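Local coordinates for prophage MuSo2, 43 kDa tail protein (Shewanella oneidensis, PDB 3CDD) that probably forms part of the tail baseplate of a Mu-like phage, as a trimeric structural protein related to Mu gpP, at residues Val8-Gly13 with Ala62-Ile67; Val72-Val77 with Asp173-Leu178. All blocks are in the same frame, centred on the assembly; numbering follows the deposited sequence.

Contact 1 of 2, residues Val8-Gly13 with Ala62-Ile67; sequences VLKAGG and ACTVDI
Leu9 lies against Val65 and Cys63 on one face of an antiparallel strand pair, while Val8, Lys10, Thr64 and Asp66 occupy the other. The axes of strands 8-11 and 62-67 run at 161° and approach to 4.7 Å. In the hydrogen-bonded pairs, Val8 N meets Asp66 O at 2.8 Å and Lys10 N meets Thr64 O at 2.9 Å, each bond being returned by the partner's N-H.

From its root outward, Leu9 first has CB 4.0 Å from Thr64 O. A first torsion of 179° then sets CG opposite the backbone N, where it comes 3.9 Å from Cys63 SG. At the tip, CD1 closes to 3.5 Å on the same sulfur and also lies against Val65 CG2. The leucine therefore touches its direct partner, Val65, and reaches diagonally to Cys63.

The second face is largely polar. A water is hydrogen-bonded to Thr64 OG1 at 2.7 Å and sits within hydrogen-bonding distance of Val8 O, which competes with other acceptors for its protons. The Lys10 chain starts with CB beside Thr64 OG1 and runs extended toward Asp66, but its NZ stops 4.5 Å from Asp66 OD2, beyond a salt bridge; the aspartate's ion pair is instead made by OD1 with Arg71. Just past the paired residues a second water accepts from Gly12 N.

Strand 7-11 also pairs antiparallel with 14-16, and 62-67 is flanked on its other edge by 70-84. From strand 34-42, Leu37 packs on Leu9 and Phe35 on Cys63, covering part of the apolar face within the N-terminal GpP-like domain.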
loop_
_atom_site.group_PDB
_atom_site.type_symbol
_atom_site.label_atom_id
_atom_site.label_comp_id
_atom_site.label_asym_id
_atom_site.label_seq_id
_atom_site.Cartn_x
_atom_site.Cartn_y
_atom_site.Cartn_z
ATOM N N VAL A 8 3.988 -3.050 -34.063
ATOM C CA VAL A 8 4.873 -1.902 -34.283
ATOM C C VAL A 8 4.477 -0.682 -33.438
ATOM O O VAL A 8 3.313 -0.263 -33.404
ATOM C CB VAL A 8 5.018 -1.509 -35.825
ATOM C CG1 VAL A 8 5.335 -2.732 -36.718
ATOM C CG2 VAL A 8 3.776 -0.803 -36.353
ATOM N N LEU A 9 5.452 -0.143 -32.726
ATOM C CA LEU A 9 5.304 1.147 -32.093
ATOM C C LEU A 9 5.925 2.197 -33.001
ATOM O O LEU A 9 7.096 2.072 -33.419
ATOM C CB LEU A 9 5.989 1.172 -30.728
ATOM C CG LEU A 9 5.898 2.508 -29.984
ATOM C CD1 LEU A 9 5.454 2.299 -28.536
ATOM C CD2 LEU A 9 7.199 3.286 -30.057
ATOM N N LYS A 10 5.138 3.232 -33.290
ATOM C CA LYS A 10 5.611 4.399 -34.029
ATOM C C LYS A 10 5.637 5.599 -33.071
ATOM O O LYS A 10 4.655 5.880 -32.394
ATOM C CB LYS A 10 4.699 4.688 -35.225
ATOM C CG LYS A 10 4.677 3.586 -36.307
ATOM C CD LYS A 10 3.924 4.062 -37.563
ATOM C CE LYS A 10 3.666 2.921 -38.536
ATOM N NZ LYS A 10 2.864 3.347 -39.735
ATOM N N ALA A 11 6.779 6.278 -33.007
ATOM C CA ALA A 11 6.933 7.510 -32.234
ATOM C C ALA A 11 8.058 8.326 -32.857
ATOM O O ALA A 11 9.123 7.792 -33.147
ATOM C CB ALA A 11 7.251 7.198 -30.771
ATOM N N GLY A 12 7.821 9.618 -33.074
ATOM C CA GLY A 12 8.866 10.503 -33.606
ATOM C C GLY A 12 9.284 10.256 -35.055
ATOM O O GLY A 12 10.429 10.536 -35.434
ATOM N N GLY A 13 8.358 9.746 -35.869
ATOM C CA GLY A 13 8.663 9.419 -37.268
ATOM C C GLY A 13 9.493 8.142 -37.378
ATOM O O GLY A 13 9.962 7.784 -38.465
ATOM N N ALA A 62 4.110 11.684 -28.872
ATOM C CA ALA A 62 2.939 11.006 -29.449
ATOM C C ALA A 62 3.342 9.647 -30.010
ATOM O O ALA A 62 4.421 9.491 -30.585
ATOM C CB ALA A 62 2.277 11.845 -30.528
ATOM N N CYS A 63 2.427 8.692 -29.884
ATOM C CA CYS A 63 2.745 7.287 -29.913
ATOM C C CYS A 63 1.565 6.475 -30.481
ATOM O O CYS A 63 0.407 6.739 -30.136
ATOM C CB CYS A 63 2.969 6.868 -28.456
ATOM S SG CYS A 63 3.776 5.362 -28.326
ATOM N N THR A 64 1.852 5.486 -31.330
ATOM C CA THR A 64 0.838 4.487 -31.733
ATOM C C THR A 64 1.382 3.067 -31.690
ATOM O O THR A 64 2.564 2.827 -31.975
ATOM C CB THR A 64 0.229 4.743 -33.146
ATOM O OG1 THR A 64 1.221 4.523 -34.161
ATOM C CG2 THR A 64 -0.338 6.161 -33.267
ATOM N N VAL A 65 0.526 2.120 -31.322
ATOM C CA VAL A 65 0.869 0.717 -31.461
ATOM C C VAL A 65 -0.114 0.077 -32.420
ATOM O O VAL A 65 -1.331 0.211 -32.245
ATOM C CB VAL A 65 0.921 -0.045 -30.133
ATOM C CG1 VAL A 65 1.277 -1.516 -30.396
ATOM C CG2 VAL A 65 1.950 0.633 -29.139
ATOM N N ASP A 66 0.446 -0.590 -33.437
ATOM C CA ASP A 66 -0.305 -1.311 -34.476
ATOM C C ASP A 66 0.070 -2.810 -34.533
ATOM O O ASP A 66 1.224 -3.198 -34.279
ATOM C CB ASP A 66 -0.035 -0.685 -35.849
ATOM C CG ASP A 66 -0.485 0.774 -35.945
ATOM O OD1 ASP A 66 -1.481 1.165 -35.316
ATOM O OD2 ASP A 66 0.172 1.538 -36.674
ATOM N N ILE A 67 -0.920 -3.637 -34.852
ATOM C CA ILE A 67 -0.702 -5.048 -35.154
ATOM C C ILE A 67 -1.176 -5.270 -36.588
ATOM O O ILE A 67 -2.348 -5.065 -36.892
ATOM C CB ILE A 67 -1.454 -6.019 -34.186
ATOM C CG1 ILE A 67 -1.230 -7.481 -34.627
ATOM C CG2 ILE A 67 -2.960 -5.682 -34.107
ATOM C CD1 ILE A 67 -1.631 -8.542 -33.596
HETATM O O HOH W 1 2.135 2.092 -35.049
HETATM O O HOH W 2 5.727 11.111 -32.007
#

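Contact 2 of 2, residues Val72-Val77 with Asp173-Leu178; sequences VITGYV and DTFGNL
One side-chain hydroxyl, that of Thr74, makes the sole direct hydrogen bond between strand segment 72-77 and segment 173-178: OG1 donates to Thr174 O at 2.8 Å. The acceptor belongs to a type I turn, Asp173-Gly176, whose closing bonds, Gly176 N to Asp173 O (3.0 Å) and Asp173 N to Asn177 O, define a 3:5 hairpin with a G1 bulge. The strand too is irregular: two of its residues, Val72 and Ile73, stand opposite the single Val65, a classic beta bulge.

Thr74 points at the turn. With chi1 at -53°, OG1 stands beside the backbone N and CG2 opposite it, so the two branches divide the work. The hydroxyl approaches Thr174 O in the carbonyl plane, on a lone pair, with a C=O...donor angle of 138°; the methyl rests 3.7 Å from Phe175 O. OG1 is also hydrogen-bonded to Arg71 NH1, which fixes the hydroxyl between two partners.

Thr174 brings both CB and CG2 to 3.7 Å from Val72 O. Gly176, at a positive phi of 72°, brings CA to 3.9 Å from Thr74 O. A water donates to Asp173 O at 2.9 Å and is weakly bound by Thr74 N. Farther along the strand, Tyr76 makes a cation-pi contact with Arg248 of a second subunit, so this region borders the trimer interface.

The Asp173 carboxylate adds to the backbone bonds of the turn. Its OD1 takes Asn177 N at 3.0 Å from above the carboxylate plane, while OD2 receives Asn177 ND2 on its syn lone pair at 2.9 Å.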
loop_
_atom_site.group_PDB
_atom_site.type_symbol
_atom_site.label_atom_id
_atom_site.label_comp_id
_atom_site.label_asym_id
_atom_site.label_seq_id
_atom_site.Cartn_x
_atom_site.Cartn_y
_atom_site.Cartn_z
ATOM N N VAL A 72 -4.094 -0.411 -32.362
ATOM C CA VAL A 72 -4.456 -1.024 -31.086
ATOM C C VAL A 72 -4.645 0.074 -30.035
ATOM O O VAL A 72 -5.594 0.039 -29.250
ATOM C CB VAL A 72 -3.395 -2.067 -30.642
ATOM C CG1 VAL A 72 -3.768 -2.700 -29.283
ATOM C CG2 VAL A 72 -3.245 -3.163 -31.691
ATOM N N ILE A 73 -3.742 1.053 -30.036
ATOM C CA ILE A 73 -3.740 2.125 -29.030
ATOM C C ILE A 73 -3.034 3.363 -29.580
ATOM O O ILE A 73 -1.997 3.268 -30.268
ATOM C CB ILE A 73 -3.131 1.680 -27.633
ATOM C CG1 ILE A 73 -3.437 2.710 -26.529
ATOM C CG2 ILE A 73 -1.594 1.344 -27.713
ATOM C CD1 ILE A 73 -3.078 2.225 -25.134
ATOM N N THR A 74 -3.607 4.525 -29.258
ATOM C CA THR A 74 -3.101 5.818 -29.703
ATOM C C THR A 74 -2.990 6.743 -28.483
ATOM O O THR A 74 -3.990 7.043 -27.803
ATOM C CB THR A 74 -4.053 6.450 -30.744
ATOM O OG1 THR A 74 -4.301 5.520 -31.808
ATOM C CG2 THR A 74 -3.491 7.755 -31.313
ATOM N N GLY A 75 -1.775 7.201 -28.208
ATOM C CA GLY A 75 -1.563 8.090 -27.062
ATOM C C GLY A 75 -0.201 8.740 -27.020
ATOM O O GLY A 75 0.315 9.182 -28.046
ATOM N N TYR A 76 0.363 8.800 -25.817
ATOM C CA TYR A 76 1.630 9.462 -25.562
ATOM C C TYR A 76 2.491 8.630 -24.632
ATOM O O TYR A 76 1.988 7.913 -23.785
ATOM C CB TYR A 76 1.398 10.819 -24.891
ATOM C CG TYR A 76 0.478 11.717 -25.653
ATOM C CD1 TYR A 76 0.959 12.521 -26.686
ATOM C CD2 TYR A 76 -0.879 11.765 -25.345
ATOM C CE1 TYR A 76 0.102 13.353 -27.407
ATOM C CE2 TYR A 76 -1.740 12.605 -26.047
ATOM C CZ TYR A 76 -1.243 13.389 -27.075
ATOM O OH TYR A 76 -2.100 14.208 -27.774
ATOM N N VAL A 77 3.804 8.756 -24.793
ATOM C CA VAL A 77 4.748 8.149 -23.885
ATOM C C VAL A 77 4.703 8.913 -22.587
ATOM O O VAL A 77 4.889 10.135 -22.571
ATOM C CB VAL A 77 6.188 8.189 -24.461
ATOM C CG1 VAL A 77 7.189 7.683 -23.433
ATOM C CG2 VAL A 77 6.256 7.351 -25.728
ATOM N N ASP A 173 -11.643 4.855 -27.812
ATOM C CA ASP A 173 -11.528 3.872 -28.891
ATOM C C ASP A 173 -10.056 3.661 -29.209
ATOM O O ASP A 173 -9.208 4.259 -28.551
ATOM C CB ASP A 173 -12.361 4.299 -30.110
ATOM C CG ASP A 173 -11.900 5.625 -30.715
ATOM O OD1 ASP A 173 -10.738 6.046 -30.480
ATOM O OD2 ASP A 173 -12.699 6.239 -31.450
ATOM N N THR A 174 -9.734 2.826 -30.199
ATOM C CA THR A 174 -8.331 2.543 -30.510
ATOM C C THR A 174 -7.572 3.780 -31.004
ATOM O O THR A 174 -6.343 3.798 -31.003
ATOM C CB THR A 174 -8.146 1.394 -31.524
ATOM O OG1 THR A 174 -8.675 1.785 -32.801
ATOM C CG2 THR A 174 -8.807 0.113 -31.029
ATOM N N PHE A 175 -8.312 4.804 -31.420
ATOM C CA PHE A 175 -7.706 6.039 -31.921
ATOM C C PHE A 175 -7.573 7.114 -30.826
ATOM O O PHE A 175 -7.143 8.231 -31.084
ATOM C CB PHE A 175 -8.435 6.519 -33.184
ATOM C CG PHE A 175 -8.158 5.643 -34.395
ATOM C CD1 PHE A 175 -8.969 4.541 -34.685
ATOM C CD2 PHE A 175 -7.065 5.897 -35.219
ATOM C CE1 PHE A 175 -8.701 3.715 -35.783
ATOM C CE2 PHE A 175 -6.804 5.084 -36.327
ATOM C CZ PHE A 175 -7.621 3.992 -36.604
ATOM N N GLY A 176 -7.900 6.744 -29.589
ATOM C CA GLY A 176 -7.745 7.650 -28.452
ATOM C C GLY A 176 -8.768 8.768 -28.452
ATOM O O GLY A 176 -8.531 9.838 -27.867
ATOM N N ASN A 177 -9.886 8.535 -29.138
ATOM C CA ASN A 177 -11.032 9.451 -29.093
ATOM C C ASN A 177 -11.803 9.144 -27.834
ATOM O O ASN A 177 -11.857 7.997 -27.448
ATOM C CB ASN A 177 -11.969 9.209 -30.278
ATOM C CG ASN A 177 -11.319 9.495 -31.630
ATOM O OD1 ASN A 177 -10.599 10.488 -31.798
ATOM N ND2 ASN A 177 -11.615 8.641 -32.620
ATOM N N LEU A 178 -12.431 10.144 -27.221
ATOM C CA LEU A 178 -13.415 9.912 -26.146
ATOM C C LEU A 178 -14.725 9.307 -26.678
ATOM O O LEU A 178 -15.321 9.839 -27.622
ATOM C CB LEU A 178 -13.715 11.211 -25.402
ATOM C CG LEU A 178 -14.649 11.081 -24.196
ATOM C CD1 LEU A 178 -13.958 10.332 -23.058
ATOM C CD2 LEU A 178 -15.126 12.436 -23.730
HETATM O O HOH W 3 -6.530 4.005 -27.534
#

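How the contacts relate
From the N terminus, strand 7-11 is followed by 14-16, 21-27 and 34-42 before the chain returns with 62-67, and contact 1 closes that excursion of 48 residues. Contact 2 opens only afterwards, so the two are in series, neither nested nor crossed. Its 95-residue loop runs through strand 88-97 and helices 100-104, 119-127 and 155-164 before the hairpin turn comes back to strand 70-84. Strands 62-67 and 70-84 are sheet neighbours: Val65 O lies 2.8 Å from Val72 N, a probable hydrogen bond, and the contact centres are about 11 Å apart. Contact 1 thus acts within the N-terminal domain, whereas contact 2 joins that domain to the gp44-like second domain.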